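Local coordinates for protein putative phosphatase (PDB 3SD7) that probably hydrolyses phosphate esters as a phosphatase of the haloacid dehalogenase-like hydrolase family, at residues A[34-39]-A[141-146]; A[41-46]-A[212-217]; A[117-122]-A[151-156]. All coordinates share one frame; numbering follows the deposited sequence.

How the contacts relate
All three contacts join parts of a HAD-type fold around its parallel sheet. Contact 1 is fully buried: leucine and isoleucine methyls join the loop after the central strand 31-34 to helix 137-146, close to the sodium site. Contact 2 is partly buried and mostly polar, built on an aspartate, a tyrosine and a lysine around a bound glycerol. Contact 3 lies farther from the chain centre and mixes an apolar inner half with a polar outer side. Contacts 1 and 2 touch through the hydrogen bond from Tyr212 OH to Thr39 O. Contacts 1 and 3 share apolar packing, with Phe34 against Phe153 and Leu144 against Ile156. Contacts 2 and 3 do not touch.

Contact 1: A[34-39]-A[141-146]; sequences FDLDGT and ETILRY. With NA (sodium ion), chain B.
Leu36 reaches from the loop 34-39 to Ile143 and Leu144 of the helix 141-146. Its CB points toward the helix but touches neither residue. CG stands anti to the backbone N (chi1 -177°), which carries the fork on toward the helix. There the two methyls part. CD1 lies 3.8 Å from Leu144 CD2, and the two leucine side chains run antiparallel alongside each other. CD2 meets Ile143 CD1 at 4.1 Å, where the side chains cross obliquely. No hydrogen bond links the segments, so the contact is purely apolar.

The other side of the loop is polar. Asp35 OD1 accepts the Leu36 N-H through its anti lone pair at 2.7 Å. Asp37 O binds the sodium ion at 2.2 Å, and Asp192 and three waters also bind it. Asp35, Asp37 and Thr39 fit the DxDx(T/V) pattern of HAD hydrolases, consistent with an active-site loop. Lys135 forms a salt bridge with Asp37, and Lys168 forms one with Asp35.

The loop leaves strand 31-34, which lies between strands 128-133 and 187-191. Thr41 of strand 41-42 touches both Leu36 and Ile143, while Leu144 also packs on Ile156 of strand 155-159.

Contact 2: A[41-46]-A[212-217]; sequences TDPKEG and YGYGSF. With GOL (glycerol), chain E.
Tyr214 hydrogen-bonds Asp42 beside an Asx turn that leads into helix 44-57 of this HAD-type fold. The tight part is polar. Tyr214 OH donates to Asp42 OD1 at 2.6 Å, on the syn side and 24° out of the carboxylate plane. The same oxygen accepts from Lys44 N at 3.1 Å, from above that plane, and this bond closes the turn. Two donors thus hold OD1, which probably limits rotation of the carboxylate. The carboxylate and the tyrosine ring are turned 75° apart. Pro43 CD packs obliquely against Tyr214 CE2 at 4.2 Å, and Pro43 also touches Asp37 of the loop 34-39.

On the other side the protein packs more loosely on itself, and glycerol, probably from the crystallisation liquor, makes the contacts. Its C1 sits over one face of the Tyr214 ring, offset toward the rim, 3.5 Å from CE2. The Lys44 chain bends at chi3 (-77°) and brings NZ to glycerol O3 at 3.0 Å; its bond to O2 is weak. The backbone N of Tyr214 donates to Asp192 OD2, tying this loop to the sodium site. At one end of the glycerol, O1 donates to Tyr212 O at 2.8 Å; at the other, O3 donates to Asp42 OD2 at 2.6 Å.

Contact 3: A[117-122]-A[151-156]; sequences EILEML and RYFKYI
Two aromatic rings, Tyr152 and Phe153, meet Leu119 and Glu120 of helix 115-124. One face of the Tyr152 ring carries Arg151 CG, 3.7 Å above its centre. Glu120 CA lies over the opposite face, and Glu120 CG is on that side too, near the phenol end. Tyr123 meets the ring edge-to-face. Leu119 CB approaches obliquely, 4.2 Å from Tyr152 CD2. Both methyls of Leu119 come to the CZ end of the Phe153 ring from one side, also obliquely: CD1 and CD2 each lie 3.9 Å from Phe153 CZ, and CD1 is near CE2 as well.

The outer side is more polar. A chi1 of -73° places Glu120 CG above the ring, 3.4 Å from Tyr152 CZ. The carboxylate is turned 78° from the ring plane. Its OE2 is 3.0 Å from Tyr152 OH. Lys116, on the same helix, forms a salt bridge with Glu120 OE2 and a weak hydrogen bond with Tyr152 OH. Its charge would probably stabilise the carboxylate.

The contact packs the residues leading into strand 155-159 against helix 115-124, the helix before strand 128-133. Phe153 also packs on Leu129 and Val131 of that strand and on Leu144 of helix 137-146. Helix 235-239 packs against other residues of helix 115-124, with Leu239 touching Leu122.

Contact 1: A[34-39]-A[141-146]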
# COMPACT_ATOMS: atom_id res chain seq x y z
N PHE A 34 7.05 -5.78 1.35
CA PHE A 34 6.58 -4.62 0.65
C PHE A 34 5.15 -4.23 1.04
O PHE A 34 4.30 -5.09 1.17
CB PHE A 34 6.54 -4.85 -0.87
CG PHE A 34 7.87 -5.02 -1.52
CD1 PHE A 34 8.48 -3.94 -2.15
CD2 PHE A 34 8.48 -6.27 -1.57
CE1 PHE A 34 9.68 -4.09 -2.78
CE2 PHE A 34 9.72 -6.41 -2.23
CZ PHE A 34 10.30 -5.32 -2.81
N ASP A 35 4.90 -2.94 1.21
CA ASP A 35 3.53 -2.45 1.28
C ASP A 35 3.02 -2.47 -0.19
O ASP A 35 3.80 -2.71 -1.13
CB ASP A 35 3.47 -1.07 1.92
CG ASP A 35 2.10 -0.81 2.60
OD1 ASP A 35 1.07 -1.23 2.06
OD2 ASP A 35 2.07 -0.20 3.71
N LEU A 36 1.75 -2.24 -0.40
CA LEU A 36 1.15 -2.32 -1.75
C LEU A 36 0.97 -0.95 -2.39
O LEU A 36 1.79 -0.53 -3.22
CB LEU A 36 -0.18 -3.08 -1.68
CG LEU A 36 -0.84 -3.30 -3.04
CD1 LEU A 36 -0.15 -4.42 -3.84
CD2 LEU A 36 -2.29 -3.63 -2.83
N ASP A 37 -0.09 -0.26 -1.97
CA ASP A 37 -0.42 1.07 -2.53
C ASP A 37 0.74 2.03 -2.30
O ASP A 37 1.29 2.16 -1.18
CB ASP A 37 -1.69 1.67 -1.91
CG ASP A 37 -2.97 0.98 -2.33
OD1 ASP A 37 -3.02 0.13 -3.27
OD2 ASP A 37 -4.00 1.36 -1.71
N GLY A 38 1.13 2.72 -3.36
CA GLY A 38 2.21 3.68 -3.30
C GLY A 38 3.60 3.11 -3.23
O GLY A 38 4.56 3.84 -3.16
N THR A 39 3.72 1.78 -3.28
CA THR A 39 5.00 1.09 -3.15
C THR A 39 5.16 0.15 -4.36
O THR A 39 6.14 0.26 -5.08
CB THR A 39 5.06 0.32 -1.86
OG1 THR A 39 4.92 1.24 -0.76
CG2 THR A 39 6.41 -0.39 -1.70
N GLU A 141 -4.28 -9.28 -3.26
CA GLU A 141 -4.08 -10.46 -4.09
C GLU A 141 -4.65 -10.27 -5.50
O GLU A 141 -4.01 -10.66 -6.47
CB GLU A 141 -4.68 -11.68 -3.39
CG GLU A 141 -3.91 -12.08 -2.14
CD GLU A 141 -4.51 -13.30 -1.49
OE1 GLU A 141 -5.74 -13.46 -1.57
OE2 GLU A 141 -3.74 -14.08 -0.88
N THR A 142 -5.82 -9.65 -5.60
CA THR A 142 -6.45 -9.39 -6.89
C THR A 142 -5.55 -8.53 -7.76
O THR A 142 -5.33 -8.83 -8.95
CB THR A 142 -7.82 -8.74 -6.73
OG1 THR A 142 -8.72 -9.68 -6.13
CG2 THR A 142 -8.39 -8.30 -8.08
N ILE A 143 -5.02 -7.47 -7.17
CA ILE A 143 -4.14 -6.53 -7.88
C ILE A 143 -2.81 -7.17 -8.29
O ILE A 143 -2.34 -6.96 -9.40
CB ILE A 143 -3.90 -5.28 -7.02
CG1 ILE A 143 -5.21 -4.52 -6.86
CG2 ILE A 143 -2.83 -4.42 -7.64
CD1 ILE A 143 -5.17 -3.45 -5.75
N LEU A 144 -2.22 -7.96 -7.41
CA LEU A 144 -0.94 -8.55 -7.73
C LEU A 144 -1.13 -9.61 -8.83
O LEU A 144 -0.28 -9.73 -9.72
CB LEU A 144 -0.27 -9.12 -6.50
CG LEU A 144 0.19 -8.05 -5.48
CD1 LEU A 144 0.51 -8.72 -4.16
CD2 LEU A 144 1.34 -7.24 -5.99
N ARG A 145 -2.25 -10.31 -8.77
CA ARG A 145 -2.63 -11.25 -9.81
C ARG A 145 -2.85 -10.52 -11.15
O ARG A 145 -2.38 -10.97 -12.20
CB ARG A 145 -3.86 -12.03 -9.39
CG ARG A 145 -3.61 -13.08 -8.38
CD ARG A 145 -4.91 -13.72 -7.90
NE ARG A 145 -4.63 -14.98 -7.25
CZ ARG A 145 -4.69 -16.18 -7.84
NH1 ARG A 145 -5.04 -16.34 -9.11
NH2 ARG A 145 -4.39 -17.25 -7.14
N TYR A 146 -3.53 -9.36 -11.13
CA TYR A 146 -3.81 -8.54 -12.34
C TYR A 146 -2.54 -8.14 -13.09
O TYR A 146 -2.54 -8.07 -14.35
CB TYR A 146 -4.62 -7.29 -11.94
CG TYR A 146 -4.95 -6.31 -13.06
CD1 TYR A 146 -6.16 -6.38 -13.72
CD2 TYR A 146 -4.06 -5.30 -13.41
CE1 TYR A 146 -6.48 -5.49 -14.72
CE2 TYR A 146 -4.37 -4.39 -14.42
CZ TYR A 146 -5.59 -4.49 -15.07
OH TYR A 146 -5.92 -3.60 -16.07
NA NA B . 1.36 2.74 0.95
O HOH W 1 2.13 2.65 2.99
O HOH W 2 -0.33 1.41 1.41
O HOH W 3 0.38 4.82 0.15

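Contact 2: A[41-46]-A[212-217]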
# COMPACT_ATOMS: atom_id res chain seq x y z
N THR A 41 2.13 -0.64 -6.44
CA THR A 41 1.10 -0.18 -7.40
C THR A 41 0.45 1.11 -6.93
O THR A 41 0.43 1.42 -5.74
CB THR A 41 0.02 -1.27 -7.60
OG1 THR A 41 -0.54 -1.61 -6.31
CG2 THR A 41 0.63 -2.54 -8.22
N ASP A 42 -0.06 1.88 -7.89
CA ASP A 42 -0.69 3.17 -7.60
C ASP A 42 -2.22 3.02 -7.80
O ASP A 42 -2.68 2.76 -8.91
CB ASP A 42 -0.10 4.23 -8.53
CG ASP A 42 -0.59 5.63 -8.21
OD1 ASP A 42 -1.49 5.77 -7.37
OD2 ASP A 42 -0.12 6.60 -8.87
N PRO A 43 -3.00 3.23 -6.73
CA PRO A 43 -4.44 3.04 -6.81
C PRO A 43 -5.22 4.28 -7.21
O PRO A 43 -6.44 4.27 -7.17
CB PRO A 43 -4.79 2.70 -5.36
CG PRO A 43 -3.86 3.54 -4.58
CD PRO A 43 -2.57 3.52 -5.34
N LYS A 44 -4.51 5.35 -7.58
CA LYS A 44 -5.15 6.64 -7.83
C LYS A 44 -6.42 6.60 -8.68
O LYS A 44 -7.45 7.15 -8.31
CB LYS A 44 -4.12 7.61 -8.43
CG LYS A 44 -4.70 8.95 -8.81
CD LYS A 44 -3.64 9.90 -9.28
CE LYS A 44 -2.85 10.48 -8.09
NZ LYS A 44 -1.80 11.47 -8.51
N GLU A 45 -6.34 5.94 -9.82
CA GLU A 45 -7.49 5.92 -10.76
C GLU A 45 -8.77 5.37 -10.10
O GLU A 45 -9.83 6.02 -10.09
CB GLU A 45 -7.14 5.11 -12.00
CG GLU A 45 -8.20 5.22 -13.11
CD GLU A 45 -8.03 4.20 -14.24
OE1 GLU A 45 -7.03 3.45 -14.27
OE2 GLU A 45 -8.95 4.14 -15.09
N GLY A 46 -8.68 4.14 -9.56
CA GLY A 46 -9.85 3.52 -8.96
C GLY A 46 -10.38 4.21 -7.73
O GLY A 46 -11.59 4.25 -7.51
N TYR A 212 8.52 7.89 -4.19
CA TYR A 212 7.70 7.91 -5.41
C TYR A 212 6.23 7.62 -5.19
O TYR A 212 5.44 7.64 -6.15
CB TYR A 212 8.28 6.93 -6.46
CG TYR A 212 8.35 5.51 -6.02
CD1 TYR A 212 7.19 4.70 -6.02
CD2 TYR A 212 9.55 4.93 -5.59
CE1 TYR A 212 7.25 3.40 -5.62
CE2 TYR A 212 9.60 3.62 -5.20
CZ TYR A 212 8.46 2.84 -5.23
OH TYR A 212 8.52 1.54 -4.82
N GLY A 213 5.86 7.37 -3.94
CA GLY A 213 4.50 7.10 -3.55
C GLY A 213 3.80 8.29 -2.93
O GLY A 213 3.90 9.46 -3.42
N TYR A 214 3.06 8.02 -1.86
CA TYR A 214 2.20 9.01 -1.25
C TYR A 214 2.79 9.73 -0.03
O TYR A 214 2.19 10.65 0.48
CB TYR A 214 0.80 8.41 -0.97
CG TYR A 214 0.06 8.22 -2.26
CD1 TYR A 214 -0.81 9.19 -2.73
CD2 TYR A 214 0.27 7.08 -3.07
CE1 TYR A 214 -1.46 9.05 -3.93
CE2 TYR A 214 -0.39 6.96 -4.30
CZ TYR A 214 -1.26 7.94 -4.69
OH TYR A 214 -1.92 7.87 -5.90
N GLY A 215 3.96 9.31 0.39
CA GLY A 215 4.66 9.97 1.49
C GLY A 215 5.61 11.03 0.98
O GLY A 215 6.40 10.79 0.06
N SER A 216 5.57 12.21 1.60
CA SER A 216 6.51 13.26 1.29
C SER A 216 7.89 13.01 1.88
O SER A 216 8.04 12.24 2.84
CB SER A 216 6.01 14.57 1.88
OG SER A 216 5.99 14.50 3.30
N PHE A 217 8.90 13.69 1.34
CA PHE A 217 10.22 13.63 1.93
C PHE A 217 10.17 14.07 3.40
O PHE A 217 10.82 13.48 4.26
CB PHE A 217 11.23 14.47 1.18
CG PHE A 217 12.58 14.49 1.86
CD1 PHE A 217 13.43 13.40 1.77
CD2 PHE A 217 12.97 15.58 2.62
CE1 PHE A 217 14.67 13.41 2.41
CE2 PHE A 217 14.19 15.60 3.26
CZ PHE A 217 15.05 14.51 3.14
C1 GOL E . 1.80 8.71 -6.43
O1 GOL E . 2.73 7.69 -6.71
C2 GOL E . 1.95 9.86 -7.42
O2 GOL E . 1.21 10.96 -6.93
C3 GOL E . 1.49 9.44 -8.83
O3 GOL E . 0.09 9.19 -8.91

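Contact 3: A[117-122]-A[151-156]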
# COMPACT_ATOMS: atom_id res chain seq x y z
N GLU A 117 10.44 -5.68 -13.06
CA GLU A 117 11.85 -6.04 -13.22
C GLU A 117 12.58 -6.22 -11.89
O GLU A 117 13.32 -7.19 -11.73
CB GLU A 117 12.60 -4.99 -14.08
CG GLU A 117 14.15 -5.07 -13.90
CD GLU A 117 14.90 -3.92 -14.56
OE1 GLU A 117 14.72 -3.73 -15.77
OE2 GLU A 117 15.70 -3.24 -13.85
N ILE A 118 12.40 -5.30 -10.94
CA ILE A 118 13.15 -5.44 -9.69
C ILE A 118 12.63 -6.65 -8.90
O ILE A 118 13.43 -7.37 -8.31
CB ILE A 118 13.23 -4.15 -8.83
CG1 ILE A 118 11.96 -3.89 -8.11
CG2 ILE A 118 13.78 -2.93 -9.65
CD1 ILE A 118 11.83 -4.75 -6.87
N LEU A 119 11.32 -6.89 -8.91
CA LEU A 119 10.79 -8.08 -8.21
C LEU A 119 11.39 -9.35 -8.82
O LEU A 119 11.79 -10.23 -8.08
CB LEU A 119 9.28 -8.16 -8.28
CG LEU A 119 8.59 -7.02 -7.54
CD1 LEU A 119 7.09 -7.10 -7.78
CD2 LEU A 119 8.89 -7.03 -6.03
N GLU A 120 11.43 -9.41 -10.16
CA GLU A 120 12.02 -10.57 -10.88
C GLU A 120 13.50 -10.73 -10.48
O GLU A 120 13.95 -11.84 -10.21
CB GLU A 120 11.89 -10.35 -12.39
CG GLU A 120 10.44 -10.51 -12.92
CD GLU A 120 10.23 -10.11 -14.39
OE1 GLU A 120 11.10 -9.47 -15.04
OE2 GLU A 120 9.15 -10.45 -14.90
N MET A 121 14.23 -9.62 -10.39
CA MET A 121 15.64 -9.66 -10.00
C MET A 121 15.83 -10.19 -8.58
O MET A 121 16.72 -11.01 -8.31
CB MET A 121 16.29 -8.29 -10.19
CG MET A 121 16.42 -7.92 -11.66
SD MET A 121 17.00 -6.24 -11.84
CE MET A 121 18.49 -6.36 -10.88
N LEU A 122 15.01 -9.71 -7.66
CA LEU A 122 15.09 -10.16 -6.27
C LEU A 122 14.76 -11.66 -6.16
O LEU A 122 15.43 -12.41 -5.46
CB LEU A 122 14.12 -9.34 -5.41
CG LEU A 122 14.44 -7.85 -5.29
CD1 LEU A 122 13.26 -7.13 -4.56
CD2 LEU A 122 15.73 -7.62 -4.56
N ARG A 151 3.01 -14.20 -8.38
CA ARG A 151 3.94 -15.32 -8.42
C ARG A 151 5.28 -15.10 -7.71
O ARG A 151 5.94 -16.05 -7.34
CB ARG A 151 4.20 -15.69 -9.91
CG ARG A 151 4.91 -14.59 -10.70
CD ARG A 151 5.18 -14.95 -12.17
NE ARG A 151 3.94 -15.20 -12.90
CZ ARG A 151 3.87 -15.64 -14.16
NH1 ARG A 151 4.98 -15.87 -14.86
NH2 ARG A 151 2.69 -15.85 -14.72
N TYR A 152 5.69 -13.85 -7.52
CA TYR A 152 7.00 -13.57 -6.88
C TYR A 152 6.93 -13.49 -5.35
O TYR A 152 7.97 -13.45 -4.70
CB TYR A 152 7.59 -12.25 -7.42
CG TYR A 152 7.72 -12.30 -8.93
CD1 TYR A 152 8.49 -13.27 -9.53
CD2 TYR A 152 7.03 -11.41 -9.75
CE1 TYR A 152 8.59 -13.37 -10.90
CE2 TYR A 152 7.14 -11.49 -11.15
CZ TYR A 152 7.92 -12.48 -11.71
OH TYR A 152 8.03 -12.60 -13.10
N PHE A 153 5.72 -13.47 -4.79
CA PHE A 153 5.54 -13.34 -3.35
C PHE A 153 5.15 -14.66 -2.69
O PHE A 153 4.22 -15.33 -3.13
CB PHE A 153 4.48 -12.28 -3.04
CG PHE A 153 4.86 -10.91 -3.52
CD1 PHE A 153 5.68 -10.12 -2.75
CD2 PHE A 153 4.42 -10.43 -4.74
CE1 PHE A 153 6.07 -8.89 -3.18
CE2 PHE A 153 4.81 -9.17 -5.18
CZ PHE A 153 5.65 -8.42 -4.40
N LYS A 154 5.84 -14.99 -1.62
CA LYS A 154 5.54 -16.21 -0.88
C LYS A 154 4.23 -16.09 -0.15
O LYS A 154 3.43 -17.03 -0.19
CB LYS A 154 6.67 -16.57 0.07
CG LYS A 154 6.49 -17.92 0.73
CD LYS A 154 7.74 -18.35 1.51
CE LYS A 154 7.58 -19.75 2.14
NZ LYS A 154 7.38 -20.87 1.16
N TYR A 155 4.04 -14.97 0.56
CA TYR A 155 2.82 -14.70 1.32
C TYR A 155 2.40 -13.28 1.08
O TYR A 155 3.24 -12.37 0.88
CB TYR A 155 3.03 -14.93 2.81
CG TYR A 155 3.39 -16.35 3.17
CD1 TYR A 155 2.52 -17.38 2.93
CD2 TYR A 155 4.60 -16.63 3.74
CE1 TYR A 155 2.85 -18.70 3.27
CE2 TYR A 155 4.96 -17.90 4.08
CZ TYR A 155 4.09 -18.94 3.84
OH TYR A 155 4.44 -20.23 4.16
N ILE A 156 1.09 -13.07 1.11
CA ILE A 156 0.48 -11.74 0.92
C ILE A 156 -0.50 -11.61 2.06
O ILE A 156 -1.41 -12.46 2.21
CB ILE A 156 -0.24 -11.64 -0.43
CG1 ILE A 156 0.76 -11.71 -1.60
CG2 ILE A 156 -1.12 -10.37 -0.51
CD1 ILE A 156 0.11 -12.07 -2.97